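Local coordinates for leucine-rich repeat protein (Bacteroides thetaiotaomicron, PDB 4ECN) that is of unknown function but, as an extracellular leucine-rich repeat protein carrying two DUF4458 domains, probably takes part in protein binding, at residues Q57-N62 / D76-L81; G11-K16 / G117-A122. One frame throughout, in Å; residues are numbered along the deposited sequence.

Contact 1. Residues Q57-N62 / D76-L81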
ATOM      1  N   GLN A  57     -40.544 -38.298   8.715  1.00 94.53           N
ATOM      2  CA  GLN A  57     -41.894 -38.600   9.175  1.00 93.62           C
ATOM      3  C   GLN A  57     -42.907 -38.240   8.100  1.00 94.04           C
ATOM      4  O   GLN A  57     -42.793 -37.181   7.488  1.00 93.41           O
ATOM      5  CB  GLN A  57     -42.192 -37.841  10.489  1.00 95.23           C
ATOM      6  CG  GLN A  57     -43.578 -38.110  11.097  1.00103.93           C
ATOM      7  CD  GLN A  57     -43.717 -39.468  11.728  1.00115.45           C
ATOM      8  OE1 GLN A  57     -43.222 -39.710  12.834  1.00108.24           O
ATOM      9  NE2 GLN A  57     -44.445 -40.364  11.064  1.00105.63           N
ATOM     10  N   THR A  58     -43.910 -39.103   7.891  1.00 88.68           N
ATOM     11  CA  THR A  58     -44.957 -38.868   6.899  1.00 87.65           C
ATOM     12  C   THR A  58     -46.173 -38.202   7.578  1.00 91.39           C
ATOM     13  O   THR A  58     -46.598 -38.617   8.664  1.00 91.05           O
ATOM     14  CB  THR A  58     -45.346 -40.177   6.178  1.00 88.71           C
ATOM     15  OG1 THR A  58     -44.164 -40.850   5.729  1.00 84.76           O
ATOM     16  CG2 THR A  58     -46.296 -39.941   4.991  1.00 84.25           C
ATOM     17  N   LEU A  59     -46.709 -37.155   6.914  1.00 87.34           N
ATOM     18  CA  LEU A  59     -47.885 -36.368   7.305  1.00 87.12           C
ATOM     19  C   LEU A  59     -48.821 -36.199   6.116  1.00 90.98           C
ATOM     20  O   LEU A  59     -48.383 -36.313   4.974  1.00 89.90           O
ATOM     21  CB  LEU A  59     -47.477 -34.978   7.855  1.00 86.31           C
ATOM     22  CG  LEU A  59     -46.738 -34.939   9.189  1.00 90.09           C
ATOM     23  CD1 LEU A  59     -45.937 -33.673   9.325  1.00 89.31           C
ATOM     24  CD2 LEU A  59     -47.676 -35.139  10.366  1.00 92.52           C
ATOM     25  N   LEU A  60     -50.098 -35.908   6.380  1.00 88.97           N
ATOM     26  CA  LEU A  60     -51.092 -35.685   5.330  1.00 89.39           C
ATOM     27  C   LEU A  60     -51.216 -34.189   5.004  1.00 93.40           C
ATOM     28  O   LEU A  60     -50.965 -33.331   5.857  1.00 92.63           O
ATOM     29  CB  LEU A  60     -52.475 -36.251   5.740  1.00 90.61           C
ATOM     30  CG  LEU A  60     -52.609 -37.762   5.968  1.00 95.37           C
ATOM     31  CD1 LEU A  60     -53.691 -38.064   6.986  1.00 96.49           C
ATOM     32  CD2 LEU A  60     -52.865 -38.504   4.669  1.00 97.43           C
ATOM     33  N   LEU A  61     -51.616 -33.897   3.762  1.00 90.45           N
ATOM     34  CA  LEU A  61     -51.865 -32.557   3.246  1.00 90.40           C
ATOM     35  C   LEU A  61     -53.355 -32.225   3.307  1.00 96.28           C
ATOM     36  O   LEU A  61     -54.192 -33.017   2.863  1.00 96.30           O
ATOM     37  CB  LEU A  61     -51.360 -32.441   1.792  1.00 89.81           C
ATOM     38  CG  LEU A  61     -49.986 -31.820   1.518  1.00 93.55           C
ATOM     39  CD1 LEU A  61     -48.901 -32.485   2.305  1.00 93.07           C
ATOM     40  CD2 LEU A  61     -49.642 -31.894   0.038  1.00 95.67           C
ATOM     41  N   ASN A  62     -53.679 -31.060   3.863  1.00 94.32           N
ATOM     42  CA  ASN A  62     -55.040 -30.531   3.938  1.00 96.24           C
ATOM     43  C   ASN A  62     -55.143 -29.401   2.916  1.00102.95           C
ATOM     44  O   ASN A  62     -54.283 -28.509   2.914  1.00101.68           O
ATOM     45  CB  ASN A  62     -55.390 -30.066   5.369  1.00 96.40           C
ATOM     46  CG  ASN A  62     -55.246 -31.124   6.443  1.00112.60           C
ATOM     47  OD1 ASN A  62     -56.135 -31.957   6.663  1.00100.72           O
ATOM     48  ND2 ASN A  62     -54.137 -31.076   7.172  1.00104.83           N
ATOM     49  N   ASP A  76     -50.696 -31.680   8.558  1.00 86.68           N
ATOM     50  CA  ASP A  76     -51.208 -32.067   9.876  1.00 87.38           C
ATOM     51  C   ASP A  76     -50.175 -31.723  10.965  1.00 90.85           C
ATOM     52  O   ASP A  76     -48.982 -31.615  10.655  1.00 89.47           O
ATOM     53  CB  ASP A  76     -51.523 -33.588   9.917  1.00 89.91           C
ATOM     54  CG  ASP A  76     -52.814 -34.108   9.282  1.00 99.09           C
ATOM     55  OD1 ASP A  76     -53.845 -33.403   9.363  1.00101.54           O
ATOM     56  OD2 ASP A  76     -52.832 -35.289   8.861  1.00 98.83           O
ATOM     57  N   LYS A  77     -50.613 -31.561  12.231  1.00 87.92           N
ATOM     58  CA  LYS A  77     -49.692 -31.284  13.345  1.00 87.01           C
ATOM     59  C   LYS A  77     -48.697 -32.427  13.519  1.00 88.23           C
ATOM     60  O   LYS A  77     -49.081 -33.595  13.433  1.00 88.43           O
ATOM     61  CB  LYS A  77     -50.450 -31.070  14.675  1.00 91.09           C
ATOM     62  CG  LYS A  77     -50.826 -29.641  15.056  1.00100.92           C
ATOM     63  CD  LYS A  77     -51.480 -29.656  16.462  1.00109.54           C
ATOM     64  CE  LYS A  77     -51.775 -28.283  17.036  1.00113.73           C
ATOM     65  NZ  LYS A  77     -52.170 -28.342  18.473  1.00109.85           N
ATOM     66  N   LEU A  78     -47.432 -32.095  13.764  1.00 82.04           N
ATOM     67  CA  LEU A  78     -46.398 -33.091  14.001  1.00 80.36           C
ATOM     68  C   LEU A  78     -45.799 -32.892  15.394  1.00 80.20           C
ATOM     69  O   LEU A  78     -45.138 -31.877  15.636  1.00 78.50           O
ATOM     70  CB  LEU A  78     -45.311 -33.017  12.908  1.00 79.47           C
ATOM     71  CG  LEU A  78     -44.022 -33.835  13.121  1.00 83.50           C
ATOM     72  CD1 LEU A  78     -44.310 -35.326  13.226  1.00 83.95           C
ATOM     73  CD2 LEU A  78     -43.008 -33.538  12.038  1.00 84.25           C
ATOM     74  N   GLN A  79     -46.016 -33.861  16.299  1.00 74.90           N
ATOM     75  CA  GLN A  79     -45.455 -33.749  17.638  1.00 74.52           C
ATOM     76  C   GLN A  79     -43.988 -34.136  17.614  1.00 78.11           C
ATOM     77  O   GLN A  79     -43.645 -35.236  17.180  1.00 78.28           O
ATOM     78  CB  GLN A  79     -46.224 -34.594  18.652  1.00 76.71           C
ATOM     79  CG  GLN A  79     -45.849 -34.282  20.102  1.00 83.32           C
ATOM     80  CD  GLN A  79     -46.696 -35.040  21.093  1.00104.15           C
ATOM     81  OE1 GLN A  79     -47.782 -35.560  20.782  1.00 99.50           O
ATOM     82  NE2 GLN A  79     -46.236 -35.073  22.331  1.00 97.66           N
ATOM     83  N   LEU A  80     -43.128 -33.213  18.048  1.00 73.69           N
ATOM     84  CA  LEU A  80     -41.684 -33.395  18.121  1.00 73.04           C
ATOM     85  C   LEU A  80     -41.171 -32.913  19.437  1.00 79.24           C
ATOM     86  O   LEU A  80     -41.837 -32.107  20.076  1.00 79.53           O
ATOM     87  CB  LEU A  80     -40.972 -32.641  16.984  1.00 71.86           C
ATOM     88  CG  LEU A  80     -41.157 -33.156  15.565  1.00 75.56           C
ATOM     89  CD1 LEU A  80     -40.742 -32.107  14.563  1.00 74.92           C
ATOM     90  CD2 LEU A  80     -40.394 -34.438  15.341  1.00 76.30           C
ATOM     91  N   LEU A  81     -39.982 -33.363  19.846  1.00 77.53           N
ATOM     92  CA  LEU A  81     -39.407 -32.892  21.092  1.00 79.01           C
ATOM     93  C   LEU A  81     -38.772 -31.529  20.844  1.00 82.93           C
ATOM     94  O   LEU A  81     -38.111 -31.328  19.822  1.00 80.85           O
ATOM     95  CB  LEU A  81     -38.411 -33.899  21.673  1.00 79.80           C
ATOM     96  CG  LEU A  81     -38.122 -33.723  23.175  1.00 86.56           C
ATOM     97  CD1 LEU A  81     -38.253 -35.047  23.929  1.00 87.52           C
ATOM     98  CD2 LEU A  81     -36.789 -32.965  23.428  1.00 89.22           C
TER
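D76 meets L60 through its backbone N and both L60 and N62 through its carboxylate, and its side chain can be followed atom by atom. D76 CB lies by L60 O and 4.2 Å from L59 CD2. D76 CG, which stays near L60 O and N62 ND2, stands beside the backbone N and anti to the carbonyl carbon (chi1 -78°), which sets the carboxylate beside L60 and within reach of N62. There the two oxygens part. D76 OD1 accepts a hydrogen bond from N62 ND2 at 3.2 Å; the N-H points almost straight at it (171°), and D76 OD1 lies in the amide plane of N62, but ND2 comes from well above the carboxylate plane, the two planes being turned 62° apart. D76 OD2 meets carbon instead, 3.3 Å from L60 CB, with L60 CD1 also near, as the two side chains run side by side in the same direction. The backbone adds D76 N to L60 O, 3.2 Å. N62 ND2 also bonds R74 O, two residues before D76, and so bridges the D76 carboxylate and that carbonyl.

The two segments belong to antiparallel neighbours, strands 54-63 and 73-81, in the mixed sheet of the first DUF4458 region, a family of the transthyretin clan. Beyond D76 the contact turns apolar. L59 sends CD1 to L78 CB at 3.7 Å, the two side chains crossing at about a right angle, while its other methyl, CD2, rests 3.7 Å from K77 O. Further on, Q57 comes nearest to L78 with CG, 3.6 Å from L78 CD1; CG is anti to the backbone N, and the chain then bends at chi2. L78 is buried, with M48 of strand 43-49 also touching it, whereas Q57 is exposed.

Contact 2. Residues G11-K16 / G117-A122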
ATOM      1  N   GLY A  11     -43.615 -30.083  21.456  1.00 93.12           N
ATOM      2  CA  GLY A  11     -44.264 -29.016  20.706  1.00 90.82           C
ATOM      3  C   GLY A  11     -44.858 -29.528  19.409  1.00 89.54           C
ATOM      4  O   GLY A  11     -44.992 -30.743  19.236  1.00 90.11           O
ATOM      5  N   TYR A  12     -45.267 -28.621  18.499  1.00 81.36           N
ATOM      6  CA  TYR A  12     -45.908 -29.034  17.249  1.00 79.17           C
ATOM      7  C   TYR A  12     -45.440 -28.204  16.068  1.00 77.96           C
ATOM      8  O   TYR A  12     -45.043 -27.053  16.224  1.00 76.78           O
ATOM      9  CB  TYR A  12     -47.441 -28.959  17.353  1.00 81.55           C
ATOM     10  CG  TYR A  12     -48.007 -29.918  18.375  1.00 85.55           C
ATOM     11  CD1 TYR A  12     -48.362 -31.215  18.022  1.00 88.11           C
ATOM     12  CD2 TYR A  12     -48.155 -29.540  19.710  1.00 87.47           C
ATOM     13  CE1 TYR A  12     -48.854 -32.113  18.969  1.00 90.26           C
ATOM     14  CE2 TYR A  12     -48.609 -30.441  20.671  1.00 89.30           C
ATOM     15  CZ  TYR A  12     -48.965 -31.723  20.293  1.00 97.61           C
ATOM     16  OH  TYR A  12     -49.438 -32.604  21.232  1.00102.88           O
ATOM     17  N   VAL A  13     -45.454 -28.833  14.885  1.00 71.78           N
ATOM     18  CA  VAL A  13     -45.069 -28.243  13.601  1.00 69.52           C
ATOM     19  C   VAL A  13     -46.120 -28.607  12.571  1.00 72.75           C
ATOM     20  O   VAL A  13     -46.714 -29.689  12.627  1.00 72.36           O
ATOM     21  CB  VAL A  13     -43.650 -28.658  13.113  1.00 71.23           C
ATOM     22  CG1 VAL A  13     -43.225 -27.868  11.882  1.00 69.33           C
ATOM     23  CG2 VAL A  13     -42.622 -28.472  14.205  1.00 71.36           C
ATOM     24  N   GLN A  14     -46.351 -27.681  11.646  1.00 68.67           N
ATOM     25  CA  GLN A  14     -47.202 -27.865  10.494  1.00 69.26           C
ATOM     26  C   GLN A  14     -46.523 -27.171   9.360  1.00 72.74           C
ATOM     27  O   GLN A  14     -45.742 -26.249   9.595  1.00 72.23           O
ATOM     28  CB  GLN A  14     -48.646 -27.401  10.712  1.00 72.24           C
ATOM     29  CG  GLN A  14     -48.863 -25.912  10.965  1.00 88.94           C
ATOM     30  CD  GLN A  14     -50.332 -25.613  11.173  1.00102.73           C
ATOM     31  OE1 GLN A  14     -51.115 -26.451  11.657  1.00 89.90           O
ATOM     32  NE2 GLN A  14     -50.731 -24.395  10.832  1.00100.56           N
ATOM     33  N   PHE A  15     -46.751 -27.646   8.137  1.00 69.45           N
ATOM     34  CA  PHE A  15     -46.097 -27.063   6.971  1.00 68.20           C
ATOM     35  C   PHE A  15     -47.129 -26.443   6.039  1.00 75.91           C
ATOM     36  O   PHE A  15     -48.251 -26.938   5.912  1.00 75.70           O
ATOM     37  CB  PHE A  15     -45.246 -28.113   6.234  1.00 68.13           C
ATOM     38  CG  PHE A  15     -44.161 -28.701   7.109  1.00 67.73           C
ATOM     39  CD1 PHE A  15     -42.937 -28.061   7.251  1.00 69.22           C
ATOM     40  CD2 PHE A  15     -44.378 -29.875   7.817  1.00 68.13           C
ATOM     41  CE1 PHE A  15     -41.951 -28.590   8.085  1.00 68.96           C
ATOM     42  CE2 PHE A  15     -43.394 -30.399   8.651  1.00 69.65           C
ATOM     43  CZ  PHE A  15     -42.186 -29.756   8.779  1.00 66.86           C
ATOM     44  N   LYS A  16     -46.743 -25.319   5.437  1.00 75.29           N
ATOM     45  CA  LYS A  16     -47.537 -24.546   4.491  1.00 76.99           C
ATOM     46  C   LYS A  16     -46.735 -24.461   3.180  1.00 83.11           C
ATOM     47  O   LYS A  16     -45.615 -23.941   3.204  1.00 81.99           O
ATOM     48  CB  LYS A  16     -47.841 -23.160   5.104  1.00 79.87           C
ATOM     49  CG  LYS A  16     -49.273 -22.674   4.949  1.00 97.69           C
ATOM     50  CD  LYS A  16     -49.390 -21.242   5.467  1.00108.28           C
ATOM     51  CE  LYS A  16     -50.795 -20.692   5.524  1.00119.01           C
ATOM     52  NZ  LYS A  16     -50.811 -19.296   6.041  1.00127.02           N
ATOM     53  N   GLY A 117     -45.734 -25.343  22.041  1.00 73.26           N
ATOM     54  CA  GLY A 117     -45.933 -24.390  20.956  1.00 71.60           C
ATOM     55  C   GLY A 117     -46.408 -24.998  19.656  1.00 72.15           C
ATOM     56  O   GLY A 117     -46.498 -26.215  19.528  1.00 71.61           O
ATOM     57  N   LEU A 118     -46.749 -24.147  18.698  1.00 66.89           N
ATOM     58  CA  LEU A 118     -47.167 -24.564  17.374  1.00 65.75           C
ATOM     59  C   LEU A 118     -46.483 -23.688  16.379  1.00 67.15           C
ATOM     60  O   LEU A 118     -46.769 -22.493  16.279  1.00 66.52           O
ATOM     61  CB  LEU A 118     -48.689 -24.564  17.178  1.00 67.14           C
ATOM     62  CG  LEU A 118     -49.215 -24.829  15.744  1.00 72.02           C
ATOM     63  CD1 LEU A 118     -48.725 -26.180  15.177  1.00 71.24           C
ATOM     64  CD2 LEU A 118     -50.731 -24.811  15.726  1.00 77.01           C
ATOM     65  N   LEU A 119     -45.542 -24.296  15.668  1.00 61.87           N
ATOM     66  CA  LEU A 119     -44.736 -23.674  14.637  1.00 59.31           C
ATOM     67  C   LEU A 119     -45.329 -23.958  13.277  1.00 62.79           C
ATOM     68  O   LEU A 119     -45.807 -25.057  13.039  1.00 60.96           O
ATOM     69  CB  LEU A 119     -43.302 -24.229  14.739  1.00 57.70           C
ATOM     70  CG  LEU A 119     -42.300 -23.859  13.647  1.00 59.64           C
ATOM     71  CD1 LEU A 119     -41.906 -22.413  13.730  1.00 58.49           C
ATOM     72  CD2 LEU A 119     -41.078 -24.717  13.744  1.00 61.40           C
ATOM     73  N   GLU A 120     -45.308 -22.970  12.390  1.00 62.38           N
ATOM     74  CA  GLU A 120     -45.744 -23.173  11.017  1.00 63.71           C
ATOM     75  C   GLU A 120     -44.574 -22.887  10.127  1.00 65.87           C
ATOM     76  O   GLU A 120     -44.096 -21.748  10.087  1.00 65.43           O
ATOM     77  CB  GLU A 120     -46.968 -22.330  10.652  1.00 66.85           C
ATOM     78  CG  GLU A 120     -47.582 -22.728   9.318  1.00 83.28           C
ATOM     79  CD  GLU A 120     -48.800 -21.917   8.924  1.00116.26           C
ATOM     80  OE1 GLU A 120     -48.642 -20.715   8.600  1.00113.45           O
ATOM     81  OE2 GLU A 120     -49.912 -22.495   8.915  1.00112.58           O
ATOM     82  N   LYS A 121     -44.051 -23.934   9.472  1.00 62.41           N
ATOM     83  CA  LYS A 121     -42.889 -23.780   8.601  1.00 61.23           C
ATOM     84  C   LYS A 121     -43.342 -23.594   7.162  1.00 66.70           C
ATOM     85  O   LYS A 121     -44.219 -24.296   6.652  1.00 66.91           O
ATOM     86  CB  LYS A 121     -41.905 -24.964   8.718  1.00 62.28           C
ATOM     87  CG  LYS A 121     -40.569 -24.777   7.976  1.00 69.51           C
ATOM     88  CD  LYS A 121     -39.611 -23.800   8.681  1.00 73.73           C
ATOM     89  CE  LYS A 121     -38.401 -23.448   7.859  1.00 71.36           C
ATOM     90  NZ  LYS A 121     -38.745 -22.547   6.721  1.00 81.40           N
ATOM     91  N   ALA A 122     -42.742 -22.607   6.531  1.00 64.44           N
ATOM     92  CA  ALA A 122     -42.971 -22.282   5.145  1.00 64.70           C
ATOM     93  C   ALA A 122     -42.017 -23.087   4.262  1.00 69.35           C
ATOM     94  O   ALA A 122     -40.783 -22.939   4.351  1.00 69.28           O
ATOM     95  CB  ALA A 122     -42.782 -20.784   4.928  1.00 65.09           C
TER
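Q14 and E120 face each other across a parallel strand pair, 11-16 beside 117-122, in the mixed sheet of a DUF4458 domain of the transthyretin clan. The register is unbroken from Y12 with L118 to K16 with A122, and the strand axes diverge by 24°. Q14 NE2 donates to E120 OE2 at 2.8 Å, reaching it on the anti side, 30° out of the carboxylate plane. The other oxygen, E120 OE1, lies 3.3 Å from K16 CD and makes a long salt bridge to K16 NZ (3.6 Å), so the carboxylate sits between an amide and an ammonium group. With an aspartate in place of Q14 the amide is gone, and E120 OE2 would probably be left without this mate and with a second negative charge nearby.

Backbone bonds position these groups: Q14 N binds L119 O and Q14 O receives K121 N, so residue 14 is gripped from two residues of the partner strand. CG of Q14 occupies the crowded position between its backbone N and carbonyl carbon (chi1 64°), from which the extended chain rises toward E120. On the other face V13 CG2 meets L119 CD2, and L111 of strand 110-113 touches both F15 and L119. K121 runs out to a salt bridge with D108, while its CB stays 3.6 Å from F15 CD1.

Overall arrangement
Both contacts lie in one mixed sheet, where strand 10-18 has strand 73-81 on one edge and strand 118-124 on the other, giving the order 54-63, 73-81, 10-18, 118-124. Their centres are about 9 Å apart, and probable backbone hydrogen bonds, L78 N to V13 O (2.8 Å) and L80 O to G11 N (3.0 Å), join them. Contact 1, nested within the loop that contact 2 closes, is a surface contact burying 342 Å², with one backbone and one amide-carboxylate bond at D76 and leucine packing beyond. Contact 2, partly buried, covers 614 Å² with a parallel ladder, a Q14-E120-K16 polar group on one face and mainly apolar packing, with K121, on the other.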